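Local coordinates for protein aminoglycoside phosphotransferase (Alicyclobacillus acidocaldarius subsp. acidocaldarius, PDB 4PDY) that probably transfers phosphate from a nucleotide to a small-molecule substrate, as a kinase-like member of the aminoglycoside phosphotransferase family, at residues A[83-91]-A[105-113]; A[28-39]-A[47-55]. One frame throughout, in Å; residues are numbered along the deposited sequence.

Interaction 1: A[83-91]-A[105-113]. With HIS (histidine), chain B.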
loop_
_atom_site.group_PDB
_atom_site.type_symbol
_atom_site.label_atom_id
_atom_site.label_comp_id
_atom_site.label_asym_id
_atom_site.label_seq_id
_atom_site.Cartn_x
_atom_site.Cartn_y
_atom_site.Cartn_z
ATOM N N THR A 83 6.240 -17.510 -4.326
ATOM C CA THR A 83 6.314 -17.420 -5.788
ATOM C C THR A 83 5.794 -16.095 -6.327
ATOM O O THR A 83 5.967 -15.820 -7.512
ATOM C CB THR A 83 5.437 -18.511 -6.471
ATOM O OG1 THR A 83 4.037 -18.218 -6.233
ATOM C CG2 THR A 83 5.779 -19.867 -5.945
ATOM N N LYS A 84 5.204 -15.255 -5.486
ATOM C CA LYS A 84 4.335 -14.181 -5.963
ATOM C C LYS A 84 5.063 -12.867 -6.159
ATOM O O LYS A 84 4.648 -11.823 -5.640
ATOM C CB LYS A 84 3.135 -13.980 -5.022
ATOM C CG LYS A 84 2.362 -15.258 -4.705
ATOM C CD LYS A 84 1.589 -15.769 -5.922
ATOM C CE LYS A 84 0.856 -17.056 -5.624
ATOM N NZ LYS A 84 -0.161 -16.984 -4.534
ATOM N N PHE A 85 6.137 -12.921 -6.945
ATOM C CA PHE A 85 6.938 -11.738 -7.208
ATOM C C PHE A 85 7.603 -11.842 -8.578
ATOM O O PHE A 85 7.920 -12.936 -9.044
ATOM C CB PHE A 85 7.990 -11.486 -6.122
ATOM C CG PHE A 85 9.071 -12.515 -6.062
ATOM C CD1 PHE A 85 8.842 -13.780 -5.520
ATOM C CD2 PHE A 85 10.346 -12.212 -6.494
ATOM C CE1 PHE A 85 9.839 -14.724 -5.491
ATOM C CE2 PHE A 85 11.363 -13.151 -6.427
ATOM C CZ PHE A 85 11.114 -14.401 -5.925
ATOM N N ALA A 86 7.841 -10.685 -9.160
ATOM C CA ALA A 86 8.571 -10.604 -10.420
ATOM C C ALA A 86 10.044 -10.883 -10.164
ATOM O O ALA A 86 10.662 -10.353 -9.257
ATOM C CB ALA A 86 8.408 -9.243 -11.056
ATOM N N ARG A 87 10.623 -11.735 -10.981
ATOM C CA ARG A 87 11.965 -12.214 -10.789
ATOM C C ARG A 87 13.023 -11.279 -11.339
ATOM O O ARG A 87 12.968 -10.874 -12.516
ATOM C CB ARG A 87 12.128 -13.597 -11.400
ATOM C CG ARG A 87 11.088 -14.599 -10.961
ATOM C CD ARG A 87 10.970 -14.702 -9.437
ATOM N NE ARG A 87 9.663 -15.294 -9.064
ATOM C CZ ARG A 87 9.412 -16.590 -8.970
ATOM N NH1 ARG A 87 8.180 -16.990 -8.723
ATOM N NH2 ARG A 87 10.363 -17.501 -9.174
ATOM N N PHE A 88 14.033 -10.984 -10.533
ATOM C CA PHE A 88 15.081 -10.070 -10.893
ATOM C C PHE A 88 16.040 -10.708 -11.889
ATOM O O PHE A 88 16.366 -11.881 -11.800
ATOM C CB PHE A 88 15.842 -9.644 -9.626
ATOM C CG PHE A 88 14.973 -8.915 -8.601
ATOM C CD1 PHE A 88 14.654 -7.598 -8.772
ATOM C CD2 PHE A 88 14.485 -9.572 -7.478
ATOM C CE1 PHE A 88 13.873 -6.913 -7.853
ATOM C CE2 PHE A 88 13.692 -8.915 -6.564
ATOM C CZ PHE A 88 13.381 -7.585 -6.748
ATOM N N VAL A 89 16.480 -9.898 -12.842
ATOM C CA VAL A 89 17.472 -10.283 -13.845
ATOM C C VAL A 89 18.773 -9.599 -13.472
ATOM O O VAL A 89 18.787 -8.411 -13.155
ATOM C CB VAL A 89 17.021 -9.882 -15.264
ATOM C CG1 VAL A 89 18.106 -10.246 -16.259
ATOM C CG2 VAL A 89 15.700 -10.580 -15.554
ATOM N N THR A 90 19.870 -10.332 -13.520
ATOM C CA THR A 90 21.165 -9.777 -13.176
ATOM C C THR A 90 21.926 -9.324 -14.411
ATOM O O THR A 90 21.626 -9.754 -15.516
ATOM C CB THR A 90 22.034 -10.762 -12.400
ATOM O OG1 THR A 90 22.252 -11.935 -13.166
ATOM C CG2 THR A 90 21.372 -11.134 -11.056
ATOM N N THR A 91 22.899 -8.452 -14.220
ATOM C CA THR A 91 23.720 -7.952 -15.296
ATOM C C THR A 91 24.708 -9.036 -15.757
ATOM O O THR A 91 24.803 -10.124 -15.178
ATOM C CB THR A 91 24.521 -6.722 -14.839
ATOM O OG1 THR A 91 25.524 -7.140 -13.902
ATOM C CG2 THR A 91 23.616 -5.634 -14.240
ATOM N N TYR A 105 19.132 1.277 -11.183
ATOM C CA TYR A 105 18.265 0.578 -12.121
ATOM C C TYR A 105 18.228 -0.897 -11.789
ATOM O O TYR A 105 19.266 -1.501 -11.541
ATOM C CB TYR A 105 18.807 0.761 -13.540
ATOM C CG TYR A 105 18.799 2.193 -14.022
ATOM C CD1 TYR A 105 17.657 2.743 -14.600
ATOM C CD2 TYR A 105 19.912 3.002 -13.872
ATOM C CE1 TYR A 105 17.642 4.044 -15.050
ATOM C CE2 TYR A 105 19.895 4.321 -14.292
ATOM C CZ TYR A 105 18.757 4.847 -14.856
ATOM O OH TYR A 105 18.743 6.137 -15.334
ATOM N N TYR A 106 17.037 -1.476 -11.847
ATOM C CA TYR A 106 16.923 -2.929 -11.749
ATOM C C TYR A 106 15.841 -3.429 -12.668
ATOM O O TYR A 106 14.931 -2.689 -13.009
ATOM C CB TYR A 106 16.720 -3.386 -10.279
ATOM C CG TYR A 106 15.446 -2.920 -9.632
ATOM C CD1 TYR A 106 14.284 -3.655 -9.742
ATOM C CD2 TYR A 106 15.419 -1.774 -8.842
ATOM C CE1 TYR A 106 13.096 -3.243 -9.181
ATOM C CE2 TYR A 106 14.227 -1.356 -8.263
ATOM C CZ TYR A 106 13.068 -2.102 -8.415
ATOM O OH TYR A 106 11.873 -1.717 -7.840
ATOM N N VAL A 107 15.989 -4.689 -13.066
ATOM C CA VAL A 107 15.200 -5.279 -14.134
ATOM C C VAL A 107 14.579 -6.565 -13.608
ATOM O O VAL A 107 15.237 -7.353 -12.923
ATOM C CB VAL A 107 16.113 -5.578 -15.349
ATOM C CG1 VAL A 107 15.340 -6.269 -16.447
ATOM C CG2 VAL A 107 16.771 -4.310 -15.893
ATOM N N THR A 108 13.320 -6.788 -13.987
ATOM C CA THR A 108 12.647 -8.053 -13.713
ATOM C C THR A 108 12.063 -8.639 -14.990
ATOM O O THR A 108 11.864 -7.961 -16.022
ATOM C CB THR A 108 11.500 -7.931 -12.692
ATOM O OG1 THR A 108 10.445 -7.133 -13.214
ATOM C CG2 THR A 108 11.965 -7.311 -11.386
ATOM N N GLU A 109 11.827 -9.944 -14.938
ATOM C CA GLU A 109 11.056 -10.604 -15.985
ATOM C C GLU A 109 9.701 -9.918 -15.990
ATOM O O GLU A 109 9.239 -9.440 -14.947
ATOM C CB GLU A 109 10.888 -12.110 -15.695
ATOM C CG GLU A 109 12.176 -12.922 -15.543
ATOM C CD GLU A 109 12.975 -13.166 -16.834
ATOM O OE1 GLU A 109 12.434 -13.043 -17.954
ATOM O OE2 GLU A 109 14.177 -13.511 -16.727
ATOM N N TRP A 110 9.053 -9.864 -17.145
ATOM C CA TRP A 110 7.730 -9.328 -17.234
ATOM C C TRP A 110 6.701 -10.260 -16.657
ATOM O O TRP A 110 6.771 -11.467 -16.862
ATOM C CB TRP A 110 7.369 -9.183 -18.695
ATOM C CG TRP A 110 6.117 -8.501 -18.914
ATOM C CD1 TRP A 110 4.899 -9.039 -19.295
ATOM C CD2 TRP A 110 5.946 -7.111 -18.856
ATOM N NE1 TRP A 110 3.980 -8.026 -19.429
ATOM C CE2 TRP A 110 4.604 -6.833 -19.166
ATOM C CE3 TRP A 110 6.811 -6.053 -18.573
ATOM C CZ2 TRP A 110 4.107 -5.547 -19.164
ATOM C CZ3 TRP A 110 6.321 -4.792 -18.568
ATOM C CH2 TRP A 110 4.988 -4.536 -18.875
ATOM N N VAL A 111 5.738 -9.692 -15.941
ATOM C CA VAL A 111 4.609 -10.435 -15.419
ATOM C C VAL A 111 3.358 -10.066 -16.189
ATOM O O VAL A 111 2.931 -8.917 -16.173
ATOM C CB VAL A 111 4.380 -10.133 -13.928
ATOM C CG1 VAL A 111 3.190 -10.940 -13.451
ATOM C CG2 VAL A 111 5.635 -10.452 -13.140
ATOM N N SER A 112 2.787 -11.051 -16.874
ATOM C CA SER A 112 1.544 -10.860 -17.597
ATOM C C SER A 112 0.401 -10.766 -16.604
ATOM O O SER A 112 0.274 -11.592 -15.704
ATOM C CB SER A 112 1.282 -12.029 -18.561
ATOM O OG SER A 112 2.317 -12.147 -19.512
ATOM N N GLY A 113 -0.431 -9.754 -16.768
ATOM C CA GLY A 113 -1.572 -9.545 -15.858
ATOM C C GLY A 113 -2.130 -8.144 -15.930
ATOM O O GLY A 113 -1.651 -7.314 -16.718
HETATM N N HIS B . 1.968 -6.662 -16.697
HETATM C CA HIS B . 1.895 -5.412 -15.947
HETATM C C HIS B . 0.724 -4.585 -16.468
HETATM O O HIS B . 0.862 -3.732 -17.269
HETATM C CB HIS B . 3.188 -4.597 -16.078
HETATM C CG HIS B . 4.386 -5.201 -15.404
HETATM N ND1 HIS B . 5.237 -4.458 -14.613
HETATM C CD2 HIS B . 4.892 -6.459 -15.420
HETATM C CE1 HIS B . 6.209 -5.232 -14.163
HETATM N NE2 HIS B . 6.020 -6.453 -14.631
HETATM O OXT HIS B . -0.421 -4.793 -16.050
HETATM O O HOH W 1 18.581 -5.859 -12.378
#
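Arg-87 O is gripped twice by the facing strand: Glu-109 N donates to it over 2.8 Å (N-H...O angle 160°, in the carbonyl plane), and Thr-108 CA adds a C-H...O contact. This is antiparallel pairing in the N-terminal lobe sheet of the kinase-like fold. The second bond, Val-89 N to Val-107 O, is 2.8 Å and nearly straight at 173°; a water takes over beyond it, donating to Val-89 O and accepting from Val-107 N. Between the two bonds Phe-88 and Thr-108 form a non-hydrogen-bonded pair. With CG anti to the carbonyl carbon (chi1 -61°), the Phe-88 ring lies alongside Thr-108, CD1 to CG2 3.8 Å, and Tyr-106 CD1 meets its edge. Val-71 and Leu-74 of helix 64-79 also touch this ring. Ala-86 CB contacts Val-111 CG2 at 3.7 Å, where the strand passes into residues 110-113, a position consistent with the interlobe hinge of kinases. There a histidine is bound: its amino N lies 2.5 Å from Val-111 O, doubtfully short for a bond, and its CD2 stands over the centre of one Trp-110 indole face, with the ligand CB 3.3 Å from Trp-110 CH2.

Interaction 2: A[28-39]-A[47-55]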
loop_
_atom_site.group_PDB
_atom_site.type_symbol
_atom_site.label_atom_id
_atom_site.label_comp_id
_atom_site.label_asym_id
_atom_site.label_seq_id
_atom_site.Cartn_x
_atom_site.Cartn_y
_atom_site.Cartn_z
ATOM N N VAL A 28 21.189 -0.404 -20.399
ATOM C CA VAL A 28 20.614 -1.570 -21.045
ATOM C C VAL A 28 21.723 -2.550 -21.435
ATOM O O VAL A 28 21.598 -3.773 -21.271
ATOM C CB VAL A 28 19.863 -1.158 -22.333
ATOM C CG1 VAL A 28 19.180 -2.345 -22.985
ATOM C CG2 VAL A 28 18.863 -0.045 -22.096
ATOM N N SER A 29 22.823 -1.997 -21.960
ATOM C CA SER A 29 23.931 -2.803 -22.428
ATOM C C SER A 29 24.759 -3.533 -21.370
ATOM O O SER A 29 25.605 -4.349 -21.690
ATOM C CB SER A 29 24.839 -1.924 -23.303
ATOM O OG SER A 29 24.193 -1.657 -24.535
ATOM N N LYS A 30 24.487 -3.261 -20.086
ATOM C CA LYS A 30 25.112 -4.045 -19.015
ATOM C C LYS A 30 24.476 -5.423 -18.862
ATOM O O LYS A 30 25.094 -6.323 -18.307
ATOM C CB LYS A 30 25.023 -3.307 -17.669
ATOM C CG LYS A 30 25.726 -1.960 -17.647
ATOM C CD LYS A 30 27.188 -2.085 -18.021
ATOM C CE LYS A 30 27.916 -0.747 -18.064
ATOM N NZ LYS A 30 27.408 0.091 -19.194
ATOM N N TYR A 31 23.263 -5.592 -19.387
ATOM C CA TYR A 31 22.566 -6.866 -19.326
ATOM C C TYR A 31 22.893 -7.683 -20.578
ATOM O O TYR A 31 23.516 -7.176 -21.528
ATOM C CB TYR A 31 21.058 -6.630 -19.184
ATOM C CG TYR A 31 20.709 -5.979 -17.866
ATOM C CD1 TYR A 31 20.769 -4.611 -17.700
ATOM C CD2 TYR A 31 20.339 -6.747 -16.773
ATOM C CE1 TYR A 31 20.483 -4.020 -16.458
ATOM C CE2 TYR A 31 20.072 -6.177 -15.537
ATOM C CZ TYR A 31 20.112 -4.813 -15.401
ATOM O OH TYR A 31 19.851 -4.196 -14.188
ATOM N N ASP A 32 22.479 -8.944 -20.569
ATOM C CA ASP A 32 22.612 -9.819 -21.739
ATOM C C ASP A 32 21.267 -10.194 -22.385
ATOM O O ASP A 32 21.014 -11.348 -22.740
ATOM C CB ASP A 32 23.386 -11.086 -21.376
ATOM C CG ASP A 32 24.845 -10.815 -21.071
ATOM O OD1 ASP A 32 25.466 -9.962 -21.761
ATOM O OD2 ASP A 32 25.385 -11.496 -20.163
ATOM N N LEU A 33 20.412 -9.215 -22.584
ATOM C CA LEU A 33 19.035 -9.475 -22.972
ATOM C C LEU A 33 18.709 -9.216 -24.449
ATOM O O LEU A 33 17.568 -9.418 -24.886
ATOM C CB LEU A 33 18.106 -8.651 -22.102
ATOM C CG LEU A 33 18.185 -8.989 -20.614
ATOM C CD1 LEU A 33 17.314 -8.006 -19.850
ATOM C CD2 LEU A 33 17.771 -10.426 -20.333
ATOM N N ALA A 34 19.689 -8.728 -25.191
ATOM C CA ALA A 34 19.523 -8.545 -26.631
ATOM C C ALA A 34 18.281 -7.726 -26.956
ATOM O O ALA A 34 17.446 -8.097 -27.787
ATOM C CB ALA A 34 19.506 -9.895 -27.371
ATOM N N ILE A 35 18.166 -6.587 -26.293
ATOM C CA ILE A 35 16.986 -5.744 -26.404
ATOM C C ILE A 35 16.957 -5.009 -27.747
ATOM O O ILE A 35 17.959 -4.454 -28.155
ATOM C CB ILE A 35 16.914 -4.763 -25.212
ATOM C CG1 ILE A 35 16.834 -5.533 -23.880
ATOM C CG2 ILE A 35 15.751 -3.787 -25.362
ATOM C CD1 ILE A 35 15.720 -6.570 -23.785
ATOM N N GLN A 36 15.783 -5.041 -28.385
ATOM C CA GLN A 36 15.516 -4.417 -29.684
ATOM C C GLN A 36 14.640 -3.157 -29.559
ATOM O O GLN A 36 14.789 -2.229 -30.352
ATOM C CB GLN A 36 14.775 -5.423 -30.611
ATOM C CG GLN A 36 15.399 -6.798 -30.740
ATOM C CD GLN A 36 16.755 -6.742 -31.399
ATOM O OE1 GLN A 36 16.880 -6.242 -32.521
ATOM N NE2 GLN A 36 17.775 -7.242 -30.714
ATOM N N GLN A 37 13.700 -3.145 -28.611
ATOM C CA GLN A 37 12.715 -2.067 -28.477
ATOM C C GLN A 37 12.561 -1.700 -26.983
ATOM O O GLN A 37 12.554 -2.576 -26.124
ATOM C CB GLN A 37 11.354 -2.518 -29.061
ATOM C CG GLN A 37 10.378 -1.399 -29.476
ATOM C CD GLN A 37 9.262 -1.063 -28.483
ATOM O OE1 GLN A 37 9.515 -0.874 -27.301
ATOM N NE2 GLN A 37 8.018 -0.928 -28.984
ATOM N N ARG A 38 12.386 -0.410 -26.711
ATOM C CA ARG A 38 12.156 0.092 -25.340
ATOM C C ARG A 38 11.145 1.213 -25.351
ATOM O O ARG A 38 11.193 2.080 -26.228
ATOM C CB ARG A 38 13.446 0.614 -24.734
ATOM C CG ARG A 38 14.543 -0.419 -24.744
ATOM C CD ARG A 38 15.728 0.034 -23.928
ATOM N NE ARG A 38 16.572 1.032 -24.580
ATOM C CZ ARG A 38 16.883 2.234 -24.078
ATOM N NH1 ARG A 38 16.364 2.669 -22.930
ATOM N NH2 ARG A 38 17.736 3.017 -24.735
ATOM N N HIS A 39 10.232 1.207 -24.389
ATOM C CA HIS A 39 9.317 2.327 -24.244
ATOM C C HIS A 39 8.852 2.411 -22.807
ATOM O O HIS A 39 8.795 1.410 -22.123
ATOM C CB HIS A 39 8.116 2.200 -25.206
ATOM C CG HIS A 39 7.222 1.036 -24.916
ATOM N ND1 HIS A 39 7.441 -0.228 -25.422
ATOM C CD2 HIS A 39 6.155 0.923 -24.089
ATOM C CE1 HIS A 39 6.518 -1.053 -24.964
ATOM N NE2 HIS A 39 5.719 -0.378 -24.161
ATOM N N TRP A 47 11.277 -3.377 -21.901
ATOM C CA TRP A 47 12.328 -3.789 -22.823
ATOM C C TRP A 47 11.898 -5.082 -23.523
ATOM O O TRP A 47 11.463 -6.012 -22.861
ATOM C CB TRP A 47 13.610 -4.096 -22.060
ATOM C CG TRP A 47 14.265 -2.953 -21.396
ATOM C CD1 TRP A 47 13.886 -1.636 -21.414
ATOM C CD2 TRP A 47 15.450 -3.016 -20.591
ATOM N NE1 TRP A 47 14.777 -0.873 -20.678
ATOM C CE2 TRP A 47 15.748 -1.705 -20.178
ATOM C CE3 TRP A 47 16.308 -4.050 -20.221
ATOM C CZ2 TRP A 47 16.845 -1.418 -19.372
ATOM C CZ3 TRP A 47 17.394 -3.761 -19.421
ATOM C CH2 TRP A 47 17.659 -2.452 -19.026
ATOM N N THR A 48 12.040 -5.142 -24.850
ATOM C CA THR A 48 11.574 -6.272 -25.614
ATOM C C THR A 48 12.702 -6.805 -26.500
ATOM O O THR A 48 13.404 -6.006 -27.130
ATOM C CB THR A 48 10.365 -5.839 -26.460
ATOM O OG1 THR A 48 9.370 -5.247 -25.604
ATOM C CG2 THR A 48 9.756 -6.995 -27.141
ATOM N N ASP A 49 12.886 -8.124 -26.521
ATOM C CA ASP A 49 13.894 -8.771 -27.376
ATOM C C ASP A 49 13.285 -9.126 -28.738
ATOM O O ASP A 49 12.131 -8.797 -29.004
ATOM C CB ASP A 49 14.582 -9.959 -26.663
ATOM C CG ASP A 49 13.702 -11.192 -26.509
ATOM O OD1 ASP A 49 12.620 -11.274 -27.133
ATOM O OD2 ASP A 49 14.133 -12.115 -25.768
ATOM N N SER A 50 14.062 -9.791 -29.578
ATOM C CA SER A 50 13.603 -10.093 -30.936
ATOM C C SER A 50 12.459 -11.099 -31.017
ATOM O O SER A 50 11.798 -11.227 -32.065
ATOM C CB SER A 50 14.760 -10.598 -31.795
ATOM O OG SER A 50 15.180 -11.877 -31.379
ATOM N N LYS A 51 12.238 -11.842 -29.944
ATOM C CA LYS A 51 11.138 -12.792 -29.863
ATOM C C LYS A 51 9.905 -12.171 -29.196
ATOM O O LYS A 51 8.881 -12.819 -29.062
ATOM C CB LYS A 51 11.526 -14.041 -29.079
ATOM C CG LYS A 51 12.881 -14.655 -29.351
ATOM C CD LYS A 51 13.065 -15.009 -30.797
ATOM C CE LYS A 51 14.382 -15.742 -30.990
ATOM N NZ LYS A 51 15.096 -15.278 -32.214
ATOM N N GLY A 52 10.013 -10.916 -28.770
ATOM C CA GLY A 52 8.917 -10.258 -28.084
ATOM C C GLY A 52 8.866 -10.535 -26.594
ATOM O O GLY A 52 7.901 -10.161 -25.965
ATOM N N ARG A 53 9.874 -11.215 -26.056
ATOM C CA ARG A 53 9.932 -11.399 -24.607
ATOM C C ARG A 53 10.186 -10.063 -23.962
ATOM O O ARG A 53 11.043 -9.310 -24.420
ATOM C CB ARG A 53 11.016 -12.382 -24.226
ATOM C CG ARG A 53 11.001 -12.645 -22.735
ATOM C CD ARG A 53 11.720 -13.904 -22.356
ATOM N NE ARG A 53 11.431 -14.169 -20.941
ATOM C CZ ARG A 53 11.470 -15.358 -20.360
ATOM N NH1 ARG A 53 11.811 -16.439 -21.050
ATOM N NH2 ARG A 53 11.162 -15.460 -19.071
ATOM N N ARG A 54 9.429 -9.784 -22.896
ATOM C CA ARG A 54 9.417 -8.487 -22.229
ATOM C C ARG A 54 10.131 -8.537 -20.867
ATOM O O ARG A 54 10.111 -9.561 -20.186
ATOM C CB ARG A 54 7.970 -8.024 -22.018
ATOM C CG ARG A 54 7.175 -7.738 -23.292
ATOM C CD ARG A 54 5.837 -7.041 -23.044
ATOM N NE ARG A 54 5.552 -6.082 -24.117
ATOM C CZ ARG A 54 4.775 -5.002 -24.020
ATOM N NH1 ARG A 54 4.135 -4.702 -22.884
ATOM N NH2 ARG A 54 4.645 -4.207 -25.076
ATOM N N TYR A 55 10.744 -7.415 -20.513
ATOM C CA TYR A 55 11.338 -7.179 -19.205
ATOM C C TYR A 55 10.877 -5.809 -18.740
ATOM O O TYR A 55 10.684 -4.911 -19.550
ATOM C CB TYR A 55 12.856 -7.228 -19.286
ATOM C CG TYR A 55 13.362 -8.508 -19.853
ATOM C CD1 TYR A 55 13.484 -8.677 -21.240
ATOM C CD2 TYR A 55 13.704 -9.550 -19.031
ATOM C CE1 TYR A 55 13.917 -9.860 -21.756
ATOM C CE2 TYR A 55 14.147 -10.745 -19.544
ATOM C CZ TYR A 55 14.254 -10.894 -20.918
ATOM O OH TYR A 55 14.721 -12.068 -21.419
HETATM O O HOH W 2 16.134 -11.567 -24.006
HETATM O O HOH W 3 16.872 -10.345 -29.122
HETATM O O HOH W 4 9.488 -2.570 -25.412
HETATM O O HOH W 5 3.631 -1.631 -22.747
#
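Strands 35-39 and 47-49 run antiparallel, their axes 4.5 Å apart at closest and 148° between directions, as the two arms of the beta hairpin that opens the N-terminal lobe sheet. The pairing is interrupted by a classic beta bulge: Gln-36 N (2.9 Å) and Gln-37 N (3.2 Å) both donate to Thr-48 O, each in the plane of that carbonyl, while Thr-48 N returns a bond to Gln-37 O. Arg-38 and Trp-47 follow as a non-hydrogen-bonded pair with their side chains on one face.

The Trp-47 indole is the hub of the packing. Its CG is anti to the carbonyl carbon, which lays the indole beside the Arg-38 chain. Val-28 and Arg-38 cover the same face of it: Val-28 CG1 stands 4.1 Å above the centroid of the six-membered ring, only 6° off the normal, and Arg-38 CD lies over the five-membered ring. The rim of the indole points to the face of Tyr-31 in an offset edge-to-face pair, planes at 72°. Ile-35 CD1 presses on Trp-47 CB at 3.7 Å, and the indole NE1 is hydrogen-bonded to Glu-45 OE2. With an alanine in place of Trp-47, Val-28, Tyr-31 and the Arg-38 methylenes are likely to face a gap, and Glu-45 to lose a donor.

Leu-33 drapes its branches over Tyr-55, CD1 centred above one ring face while CD2 comes within 3.6 Å of CZ. Hydration closes this end: one water donates to Leu-33 O and Asp-49 OD2 and accepts from Tyr-55 OH. In the turn that follows strand 47-49, the other carboxylate oxygen, Asp-49 OD1, makes an Asx turn, met from opposite faces of its plane by Lys-51 N at 2.9 Å and Arg-53 N at 3.0 Å.

How the interactions relate
Both interactions belong to one antiparallel sheet, in which strands 103-109 and 54-60 are neighbours, and their centres lie about 13 Å apart. Interaction 1 is nearer the centre of the chain, about 19 Å against 30 Å; none of its touching residues is exposed, whereas four in interaction 2 are. Interaction 1 rests mainly on backbone bonds beside a helix and the bound histidine; interaction 2 couples a bulged hairpin to an aromatic cluster, with water-bridged polar groups at its border. They meet directly: Val-107 packs on Tyr-31, the N of Trp-110, whose ring faces the ligand, probably donates to Arg-54 O, and, in one of two deposited Glu-109 conformers, OE1 forms a 3.0 Å salt bridge with Arg-53 NH2.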